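Local coordinates for CADD-like protein of unknown function (PDB 3B5O) that is of unknown function but resembles the CADD proteins, being built mainly of helices and probably sharing the heme-oxygenase-like fold, at residues A[137-143]-A[206-211]; A[59-63]-A[78-82]; A[18-22]-A[216-222]. One frame throughout, in Å; residues are numbered along the deposited sequence.

Contact 1 of 3, residues A[137-143]-A[206-211]; sequences YVLGATY and EFAAGF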
loop_
_atom_site.group_PDB
_atom_site.type_symbol
_atom_site.label_atom_id
_atom_site.label_comp_id
_atom_site.label_asym_id
_atom_site.label_seq_id
_atom_site.Cartn_x
_atom_site.Cartn_y
_atom_site.Cartn_z
ATOM N N TYR A 137 17.064 5.229 3.733
ATOM C CA TYR A 137 16.304 5.151 2.501
ATOM C C TYR A 137 15.201 4.136 2.646
ATOM O O TYR A 137 14.060 4.377 2.246
ATOM C CB TYR A 137 17.236 4.747 1.382
ATOM C CG TYR A 137 16.689 4.798 -0.018
ATOM C CD1 TYR A 137 15.936 3.746 -0.535
ATOM C CD2 TYR A 137 16.965 5.867 -0.870
ATOM C CE1 TYR A 137 15.486 3.753 -1.820
ATOM C CE2 TYR A 137 16.520 5.880 -2.166
ATOM C CZ TYR A 137 15.774 4.821 -2.650
ATOM O OH TYR A 137 15.342 4.820 -3.956
ATOM N N VAL A 138 15.542 2.975 3.209
ATOM C CA VAL A 138 14.543 1.901 3.380
ATOM C C VAL A 138 13.417 2.357 4.293
ATOM O O VAL A 138 12.242 2.068 4.037
ATOM C CB VAL A 138 15.194 0.605 3.899
ATOM C CG1 VAL A 138 14.122 -0.447 4.245
ATOM C CG2 VAL A 138 16.170 0.079 2.858
ATOM N N LEU A 139 13.744 3.060 5.374
ATOM C CA LEU A 139 12.696 3.539 6.265
ATOM C C LEU A 139 11.857 4.642 5.632
ATOM O O LEU A 139 10.703 4.786 5.973
ATOM C CB LEU A 139 13.270 3.959 7.632
ATOM C CG LEU A 139 13.162 2.863 8.696
ATOM C CD1 LEU A 139 11.712 2.579 9.056
ATOM C CD2 LEU A 139 13.853 1.583 8.270
ATOM N N GLY A 140 12.438 5.419 4.711
ATOM C CA GLY A 140 11.636 6.354 3.940
ATOM C C GLY A 140 10.595 5.639 3.095
ATOM O O GLY A 140 9.442 6.056 3.024
ATOM N N ALA A 141 11.024 4.599 2.396
ATOM C CA ALA A 141 10.079 3.797 1.611
ATOM C C ALA A 141 9.014 3.160 2.515
ATOM O O ALA A 141 7.833 3.042 2.143
ATOM C CB ALA A 141 10.819 2.736 0.816
ATOM N N THR A 142 9.434 2.720 3.697
ATOM C CA THR A 142 8.516 2.121 4.641
ATOM C C THR A 142 7.521 3.166 5.157
ATOM O O THR A 142 6.330 2.896 5.297
ATOM C CB THR A 142 9.304 1.469 5.801
ATOM O OG1 THR A 142 10.243 0.534 5.275
ATOM C CG2 THR A 142 8.372 0.745 6.793
ATOM N N TYR A 143 8.000 4.383 5.410
ATOM C CA TYR A 143 7.108 5.449 5.827
ATOM C C TYR A 143 6.115 5.795 4.706
ATOM O O TYR A 143 4.986 6.155 4.979
ATOM C CB TYR A 143 7.916 6.675 6.298
ATOM C CG TYR A 143 7.034 7.750 6.868
ATOM C CD1 TYR A 143 6.295 7.513 8.008
ATOM C CD2 TYR A 143 6.875 8.967 6.238
ATOM C CE1 TYR A 143 5.436 8.467 8.521
ATOM C CE2 TYR A 143 6.009 9.918 6.739
ATOM C CZ TYR A 143 5.292 9.660 7.868
ATOM O OH TYR A 143 4.441 10.631 8.364
ATOM N N GLU A 206 18.200 10.991 2.185
ATOM C CA GLU A 206 18.058 9.573 1.807
ATOM C C GLU A 206 16.677 9.057 2.206
ATOM O O GLU A 206 16.031 8.333 1.448
ATOM C CB GLU A 206 19.163 8.709 2.435
ATOM C CG GLU A 206 20.478 8.810 1.678
ATOM C CD GLU A 206 20.361 8.206 0.283
ATOM O OE1 GLU A 206 20.333 6.964 0.181
ATOM O OE2 GLU A 206 20.245 8.967 -0.709
ATOM N N PHE A 207 16.199 9.477 3.366
ATOM C CA PHE A 207 14.840 9.132 3.809
ATOM C C PHE A 207 13.816 9.674 2.795
ATOM O O PHE A 207 12.905 8.964 2.354
ATOM C CB PHE A 207 14.600 9.691 5.206
ATOM C CG PHE A 207 13.267 9.344 5.797
ATOM C CD1 PHE A 207 12.151 10.139 5.544
ATOM C CD2 PHE A 207 13.116 8.238 6.614
ATOM C CE1 PHE A 207 10.927 9.844 6.091
ATOM C CE2 PHE A 207 11.894 7.946 7.171
ATOM C CZ PHE A 207 10.799 8.760 6.924
ATOM N N ALA A 208 13.974 10.938 2.401
ATOM C CA ALA A 208 13.083 11.540 1.401
ATOM C C ALA A 208 13.164 10.809 0.063
ATOM O O ALA A 208 12.147 10.597 -0.591
ATOM C CB ALA A 208 13.407 13.048 1.219
ATOM N N ALA A 209 14.371 10.456 -0.360
ATOM C CA ALA A 209 14.559 9.741 -1.611
ATOM C C ALA A 209 13.848 8.376 -1.604
ATOM O O ALA A 209 13.229 7.985 -2.599
ATOM C CB ALA A 209 16.041 9.569 -1.926
ATOM N N GLY A 210 13.906 7.680 -0.482
ATOM C CA GLY A 210 13.245 6.382 -0.384
ATOM C C GLY A 210 11.741 6.550 -0.455
ATOM O O GLY A 210 11.030 5.764 -1.089
ATOM N N PHE A 211 11.236 7.560 0.239
ATOM C CA PHE A 211 9.804 7.854 0.225
ATOM C C PHE A 211 9.341 8.148 -1.197
ATOM O O PHE A 211 8.330 7.614 -1.668
ATOM C CB PHE A 211 9.540 9.052 1.149
ATOM C CG PHE A 211 8.098 9.376 1.360
ATOM C CD1 PHE A 211 7.389 10.166 0.454
ATOM C CD2 PHE A 211 7.457 8.958 2.508
ATOM C CE1 PHE A 211 6.041 10.460 0.686
ATOM C CE2 PHE A 211 6.129 9.281 2.736
ATOM C CZ PHE A 211 5.438 10.041 1.826
#

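Contact 2 of 3, residues A[59-63]-A[78-82]; sequences TELAR and LQENI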
loop_
_atom_site.group_PDB
_atom_site.type_symbol
_atom_site.label_atom_id
_atom_site.label_comp_id
_atom_site.label_asym_id
_atom_site.label_seq_id
_atom_site.Cartn_x
_atom_site.Cartn_y
_atom_site.Cartn_z
ATOM N N THR A 59 8.077 -5.160 4.981
ATOM C CA THR A 59 8.202 -4.567 6.324
ATOM C C THR A 59 9.218 -5.365 7.166
ATOM O O THR A 59 9.995 -4.781 7.932
ATOM C CB THR A 59 6.832 -4.485 7.021
ATOM O OG1 THR A 59 5.944 -3.712 6.201
ATOM C CG2 THR A 59 6.955 -3.809 8.375
ATOM N N GLU A 60 9.246 -6.686 7.000
ATOM C CA GLU A 60 10.260 -7.524 7.619
ATOM C C GLU A 60 11.656 -7.158 7.180
ATOM O O GLU A 60 12.584 -7.121 7.990
ATOM C CB GLU A 60 9.962 -8.996 7.375
ATOM C CG GLU A 60 11.014 -9.967 7.869
ATOM C CD GLU A 60 11.278 -9.959 9.338
ATOM O OE1 GLU A 60 10.457 -9.455 10.114
ATOM O OE2 GLU A 60 12.328 -10.536 9.709
ATOM N N LEU A 61 11.846 -6.892 5.898
ATOM C CA LEU A 61 13.162 -6.454 5.433
ATOM C C LEU A 61 13.556 -5.133 6.081
ATOM O O LEU A 61 14.715 -4.935 6.470
ATOM C CB LEU A 61 13.202 -6.338 3.924
ATOM C CG LEU A 61 13.026 -7.627 3.131
ATOM C CD1 LEU A 61 13.094 -7.341 1.624
ATOM C CD2 LEU A 61 14.055 -8.677 3.551
ATOM N N ALA A 62 12.605 -4.218 6.213
ATOM C CA ALA A 62 12.878 -2.938 6.878
ATOM C C ALA A 62 13.221 -3.144 8.357
ATOM O O ALA A 62 14.114 -2.473 8.889
ATOM C CB ALA A 62 11.668 -1.997 6.745
ATOM N N ARG A 63 12.532 -4.079 9.007
ATOM C CA ARG A 63 12.820 -4.397 10.403
ATOM C C ARG A 63 14.268 -4.849 10.552
ATOM O O ARG A 63 14.981 -4.437 11.476
ATOM C CB ARG A 63 11.854 -5.463 10.904
ATOM C CG ARG A 63 11.992 -5.739 12.407
ATOM C CD ARG A 63 11.176 -6.940 12.842
ATOM N NE ARG A 63 11.733 -8.192 12.354
ATOM C CZ ARG A 63 12.755 -8.834 12.906
ATOM N NH1 ARG A 63 13.349 -8.361 13.990
ATOM N NH2 ARG A 63 13.189 -9.948 12.365
ATOM N N LEU A 78 8.225 -1.772 13.931
ATOM C CA LEU A 78 7.964 -2.547 12.706
ATOM C C LEU A 78 7.490 -3.957 13.031
ATOM O O LEU A 78 6.610 -4.487 12.362
ATOM C CB LEU A 78 9.185 -2.566 11.799
ATOM C CG LEU A 78 9.506 -1.201 11.203
ATOM C CD1 LEU A 78 10.842 -1.269 10.478
ATOM C CD2 LEU A 78 8.391 -0.705 10.286
ATOM N N GLN A 79 8.028 -4.559 14.084
ATOM C CA GLN A 79 7.496 -5.844 14.534
ATOM C C GLN A 79 6.033 -5.756 14.935
ATOM O O GLN A 79 5.236 -6.635 14.593
ATOM C CB GLN A 79 8.325 -6.424 15.689
ATOM C CG GLN A 79 7.877 -7.820 16.101
ATOM C CD GLN A 79 8.144 -8.858 15.029
ATOM O OE1 GLN A 79 7.207 -9.415 14.423
ATOM N NE2 GLN A 79 9.412 -9.105 14.760
ATOM N N GLU A 80 5.666 -4.698 15.647
ATOM C CA GLU A 80 4.263 -4.524 15.994
ATOM C C GLU A 80 3.383 -4.385 14.743
ATOM O O GLU A 80 2.294 -4.956 14.686
ATOM C CB GLU A 80 4.086 -3.358 16.976
ATOM C CG GLU A 80 4.763 -3.636 18.325
ATOM C CD GLU A 80 4.643 -2.482 19.302
ATOM O OE1 GLU A 80 3.658 -1.717 19.194
ATOM O OE2 GLU A 80 5.530 -2.356 20.185
ATOM N N ASN A 81 3.853 -3.640 13.728
ATOM C CA ASN A 81 3.106 -3.508 12.471
ATOM C C ASN A 81 2.894 -4.877 11.849
ATOM O O ASN A 81 1.783 -5.220 11.448
ATOM C CB ASN A 81 3.843 -2.655 11.422
ATOM C CG ASN A 81 3.887 -1.173 11.750
ATOM O OD1 ASN A 81 4.471 -0.399 10.995
ATOM N ND2 ASN A 81 3.289 -0.776 12.844
ATOM N N ILE A 82 3.974 -5.653 11.762
ATOM C CA ILE A 82 3.900 -6.996 11.189
ATOM C C ILE A 82 2.908 -7.858 11.956
ATOM O O ILE A 82 2.037 -8.499 11.366
ATOM C CB ILE A 82 5.295 -7.655 11.186
ATOM C CG1 ILE A 82 6.192 -6.984 10.149
ATOM C CG2 ILE A 82 5.209 -9.142 10.914
ATOM C CD1 ILE A 82 7.655 -7.221 10.390
#

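Contact 3 of 3, residues A[18-22]-A[216-222]; sequences DYVAF and DAMQVWW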
loop_
_atom_site.group_PDB
_atom_site.type_symbol
_atom_site.label_atom_id
_atom_site.label_comp_id
_atom_site.label_asym_id
_atom_site.label_seq_id
_atom_site.Cartn_x
_atom_site.Cartn_y
_atom_site.Cartn_z
ATOM N N ASP A 18 0.643 16.041 -5.413
ATOM C CA ASP A 18 1.272 15.749 -6.689
ATOM C C ASP A 18 1.046 14.366 -7.275
ATOM O O ASP A 18 1.572 14.084 -8.357
ATOM C CB ASP A 18 2.783 15.994 -6.581
ATOM C CG ASP A 18 3.155 17.475 -6.550
ATOM O OD1 ASP A 18 2.271 18.370 -6.601
ATOM O OD2 ASP A 18 4.372 17.726 -6.431
ATOM N N TYR A 19 0.273 13.515 -6.590
ATOM C CA TYR A 19 0.171 12.089 -6.963
ATOM C C TYR A 19 -1.276 11.692 -7.245
ATOM O O TYR A 19 -2.022 11.385 -6.330
ATOM C CB TYR A 19 0.782 11.206 -5.871
ATOM C CG TYR A 19 2.270 11.243 -5.944
ATOM C CD1 TYR A 19 2.978 12.356 -5.491
ATOM C CD2 TYR A 19 2.977 10.259 -6.592
ATOM C CE1 TYR A 19 4.341 12.443 -5.641
ATOM C CE2 TYR A 19 4.346 10.316 -6.745
ATOM C CZ TYR A 19 5.026 11.433 -6.266
ATOM O OH TYR A 19 6.372 11.531 -6.407
ATOM N N VAL A 20 -1.625 11.656 -8.518
ATOM C CA VAL A 20 -2.997 11.305 -8.911
ATOM C C VAL A 20 -3.387 9.900 -8.468
ATOM O O VAL A 20 -4.559 9.634 -8.255
ATOM C CB VAL A 20 -3.238 11.450 -10.418
ATOM C CG1 VAL A 20 -3.109 12.933 -10.842
ATOM C CG2 VAL A 20 -2.344 10.560 -11.266
ATOM N N ALA A 21 -2.435 8.985 -8.331
ATOM C CA ALA A 21 -2.822 7.634 -7.947
ATOM C C ALA A 21 -3.487 7.577 -6.589
ATOM O O ALA A 21 -4.216 6.641 -6.311
ATOM C CB ALA A 21 -1.600 6.704 -7.953
ATOM N N PHE A 22 -3.181 8.543 -5.721
ATOM C CA PHE A 22 -3.706 8.555 -4.372
ATOM C C PHE A 22 -4.866 9.521 -4.212
ATOM O O PHE A 22 -5.366 9.693 -3.105
ATOM C CB PHE A 22 -2.556 8.772 -3.382
ATOM C CG PHE A 22 -1.532 7.687 -3.503
ATOM C CD1 PHE A 22 -1.868 6.406 -3.121
ATOM C CD2 PHE A 22 -0.316 7.902 -4.132
ATOM C CE1 PHE A 22 -1.006 5.337 -3.304
ATOM C CE2 PHE A 22 0.574 6.819 -4.299
ATOM C CZ PHE A 22 0.204 5.562 -3.888
ATOM N N ASP A 216 6.431 6.863 -6.143
ATOM C CA ASP A 216 6.539 6.854 -7.603
ATOM C C ASP A 216 6.242 5.457 -8.140
ATOM O O ASP A 216 5.517 5.302 -9.122
ATOM C CB ASP A 216 7.922 7.319 -8.071
ATOM C CG ASP A 216 8.131 8.816 -8.005
ATOM O OD1 ASP A 216 7.158 9.562 -7.910
ATOM O OD2 ASP A 216 9.316 9.229 -8.076
ATOM N N ALA A 217 6.798 4.433 -7.494
ATOM C CA ALA A 217 6.606 3.054 -7.953
ATOM C C ALA A 217 5.136 2.649 -7.829
ATOM O O ALA A 217 4.562 1.986 -8.727
ATOM C CB ALA A 217 7.503 2.093 -7.169
HETATM N N MSE A 218 4.525 3.024 -6.730
HETATM C CA MSE A 218 3.118 2.682 -6.512
HETATM C C MSE A 218 2.235 3.394 -7.524
HETATM O O MSE A 218 1.278 2.810 -8.057
HETATM C CB MSE A 218 2.704 3.062 -5.109
HETATM C CG MSE A 218 3.362 2.216 -4.023
HETATM SE SE MSE A 218 2.992 2.815 -2.247
HETATM C CE MSE A 218 1.163 2.280 -2.140
ATOM N N GLN A 219 2.530 4.658 -7.802
ATOM C CA GLN A 219 1.751 5.379 -8.804
ATOM C C GLN A 219 1.844 4.765 -10.195
ATOM O O GLN A 219 0.833 4.606 -10.889
ATOM C CB GLN A 219 2.094 6.868 -8.807
ATOM C CG GLN A 219 1.464 7.594 -9.998
ATOM C CD GLN A 219 1.172 9.028 -9.743
ATOM O OE1 GLN A 219 0.440 9.361 -8.827
ATOM N NE2 GLN A 219 1.719 9.901 -10.586
ATOM N N VAL A 220 3.064 4.446 -10.608
ATOM C CA VAL A 220 3.288 3.775 -11.877
ATOM C C VAL A 220 2.466 2.487 -11.970
ATOM O O VAL A 220 1.845 2.220 -12.980
ATOM C CB VAL A 220 4.809 3.544 -12.125
ATOM C CG1 VAL A 220 5.032 2.462 -13.174
ATOM C CG2 VAL A 220 5.477 4.876 -12.529
ATOM N N TRP A 221 2.434 1.716 -10.892
ATOM C CA TRP A 221 1.648 0.481 -10.841
ATOM C C TRP A 221 0.172 0.726 -11.050
ATOM O O TRP A 221 -0.461 0.053 -11.866
ATOM C CB TRP A 221 1.902 -0.232 -9.525
ATOM C CG TRP A 221 1.105 -1.451 -9.249
ATOM C CD1 TRP A 221 1.096 -2.611 -9.951
ATOM C CD2 TRP A 221 0.289 -1.655 -8.097
ATOM N NE1 TRP A 221 0.275 -3.517 -9.335
ATOM C CE2 TRP A 221 -0.209 -2.971 -8.174
ATOM C CE3 TRP A 221 -0.057 -0.855 -6.996
ATOM C CZ2 TRP A 221 -1.012 -3.518 -7.179
ATOM C CZ3 TRP A 221 -0.860 -1.380 -6.019
ATOM C CH2 TRP A 221 -1.340 -2.712 -6.118
ATOM N N TRP A 222 -0.389 1.689 -10.341
ATOM C CA TRP A 222 -1.811 1.989 -10.531
ATOM C C TRP A 222 -2.113 2.354 -11.986
ATOM O O TRP A 222 -3.120 1.939 -12.538
ATOM C CB TRP A 222 -2.247 3.125 -9.591
ATOM C CG TRP A 222 -2.575 2.654 -8.210
ATOM C CD1 TRP A 222 -1.814 2.767 -7.083
ATOM C CD2 TRP A 222 -3.743 1.934 -7.831
ATOM N NE1 TRP A 222 -2.447 2.181 -6.012
ATOM C CE2 TRP A 222 -3.637 1.657 -6.453
ATOM C CE3 TRP A 222 -4.882 1.500 -8.528
ATOM C CZ2 TRP A 222 -4.624 0.985 -5.763
ATOM C CZ3 TRP A 222 -5.850 0.827 -7.836
ATOM C CH2 TRP A 222 -5.717 0.573 -6.477
HETATM O O HOH W 1 0.456 12.594 -10.417
#

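Contact 1 of 3, residues A[137-143]-A[206-211]
Gly140 and Gly210 meet in a glycine-to-glycine helix crossing, where helices 135-163 and 204-230 of this mainly helical, probably heme-oxygenase-like bundle come into backbone contact near their N-terminal ends. The axes of the two short segments approach to 6.3 Å, with a signed crossing angle of -45°. A beta carbon on Gly140 would run into Phe207 O, and one on Gly210 into Tyr137 O; with neither present, the helices close up until alpha C-H groups rest on carbonyl oxygens across the interface. Gly140 CA lies 3.3 Å from Phe207 O. In the other direction, Gly210 CA sits 3.4 Å from Tyr137 O, with the C-H aimed almost straight at the oxygen. No conventional hydrogen bond joins the two segments.

Each glycine is also covered by a ring from the opposing helix. With CG trans to the main-chain nitrogen (chi1 -172°), the Tyr137 ring swings across the other helix and lays one face on Gly210, whose CA is 3.5 Å from the ring centroid and practically on the ring normal. Phe207 answers with a face over Gly140 CA, 3.6 Å from its centroid. The Tyr137 ring also meets Arg133 in a cation-pi contact and touches Ala209 CB through CE2. Cut back to an alanine, this position would lose the face over Gly210 and would probably leave a gap beside Ala209, with Arg133 short of its ring.

Beyond the glycines, Tyr143, Phe207 and Phe211 form an aromatic cluster against helix 2-18, where Asn12 hydrogen-bonds Tyr143 OH. Tyr143 CB lies 3.6 Å from Phe207 CZ. Tyr143 and Phe211 meet rim to rim, their planes 38° apart, with Tyr143 CD2 3.6 Å from Phe211 CE2.

Contact 2 of 3, residues A[59-63]-A[78-82]
Thr59 and Ala62 of one helix pack against Leu78 and Ile82 of the next, and this apolar side is where the contact is tight. Thr59 presents its methyl: CG2 stands anti to the backbone N (chi1 of OG1 -58°) and reaches Ile82 CG1 at 3.7 Å and Leu78 CD2 at 3.9 Å, while OG1 turns back to hydrogen-bond the carbonyl of Leu55. Leu78 pushes its other branch deeper, CD1 lying 3.9 Å from Ala62 CB and 3.6 Å from Arg63 N. Thr142 of helix 135-163 closes over both Ala62 and Leu78.

The two segments belong to an antiparallel helical hairpin, helix 38-68 turning back into helix 72-85, with their axes 9.4 Å apart at closest and their directions at 160°. That spacing leaves room for a layer of side chains between the backbones.

On the more open side the packing gives way to long polar chains. Arg63 runs alongside Gln79, its CD 4.1 Å from Gln79 CB, and bends at chi3 to bring its guanidinium side-on to Glu60 of its own helix. Arg63 NE meets Glu60 OE1 almost straight, at 175°, and Arg63 NH2 reaches Glu60 OE2 at 2.9 Å. Arg64 makes a second salt bridge to Glu60 OE2. From the facing helix, Ile82 CD1 comes within 3.6 Å of Glu60 OE1.

Contact 3 of 3, residues A[18-22]-A[216-222]
Tyr19, Ala21 and Phe22 belong to the turn that follows helix 2-18, a loop with a short 3-10 segment docked on helix 204-230, and Gln219 is the side chain that receives it. Its CG is anti to the backbone N (chi1 171°) and the chain runs out extended, carrying OE1 to the loop backbone. Ala21 N donates to Gln219 OE1 at 2.9 Å along a nearly straight path, 171° at the hydrogen, approaching from above the carbonyl plane. Val20 N, badly angled towards that oxygen, instead gives its hydrogen to a water at 3.0 Å, which also accepts from Gln219 NE2 and donates to Asp18 O. The whole amide thus grips the loop, one end directly and the other through water.

Beside it, Tyr19 OH donates to Asp216 OD1 at 2.6 Å, the carboxylate oxygen lying at the edge of the ring, and Arg212 hydrogen-bonds the same hydroxyl. The inner side is apolar. Phe22 CZ, at the ring edge, lies 3.7 Å from CB of Met218, a selenomethionine. The edge of Trp222 points toward the Phe22 face in an offset edge-to-face pair, planes at 81°. Ala21 CB rests 4.0 Å from Trp222 CB.

Polar pairing is not complete here: Trp222 NE1 is buried with no partner in the model, its side chain packed among Val44, Tyr48 and Ile156, whereas directional hydrogen bonds fix how the loop sits on the helix.

How the contacts relate
Contacts 1 and 3 are both buried and share helix 204-230, but they use it differently: at 206-211 it meets another helix backbone to backbone through glycines and rings, while at 216-222 its polar side chains, a water and an apolar inner patch hold a loop. Contact 2 is only partly buried and joins two helices close in sequence through side-chain packing, with a salt bridge on its outer flank. It touches contact 1 through helix 135-163, where Val138 CG1 lies 3.8 Å from Ala62 CB. Contacts 2 and 3 lie on opposite sides of the chain's centre, their own centres about 23 Å apart.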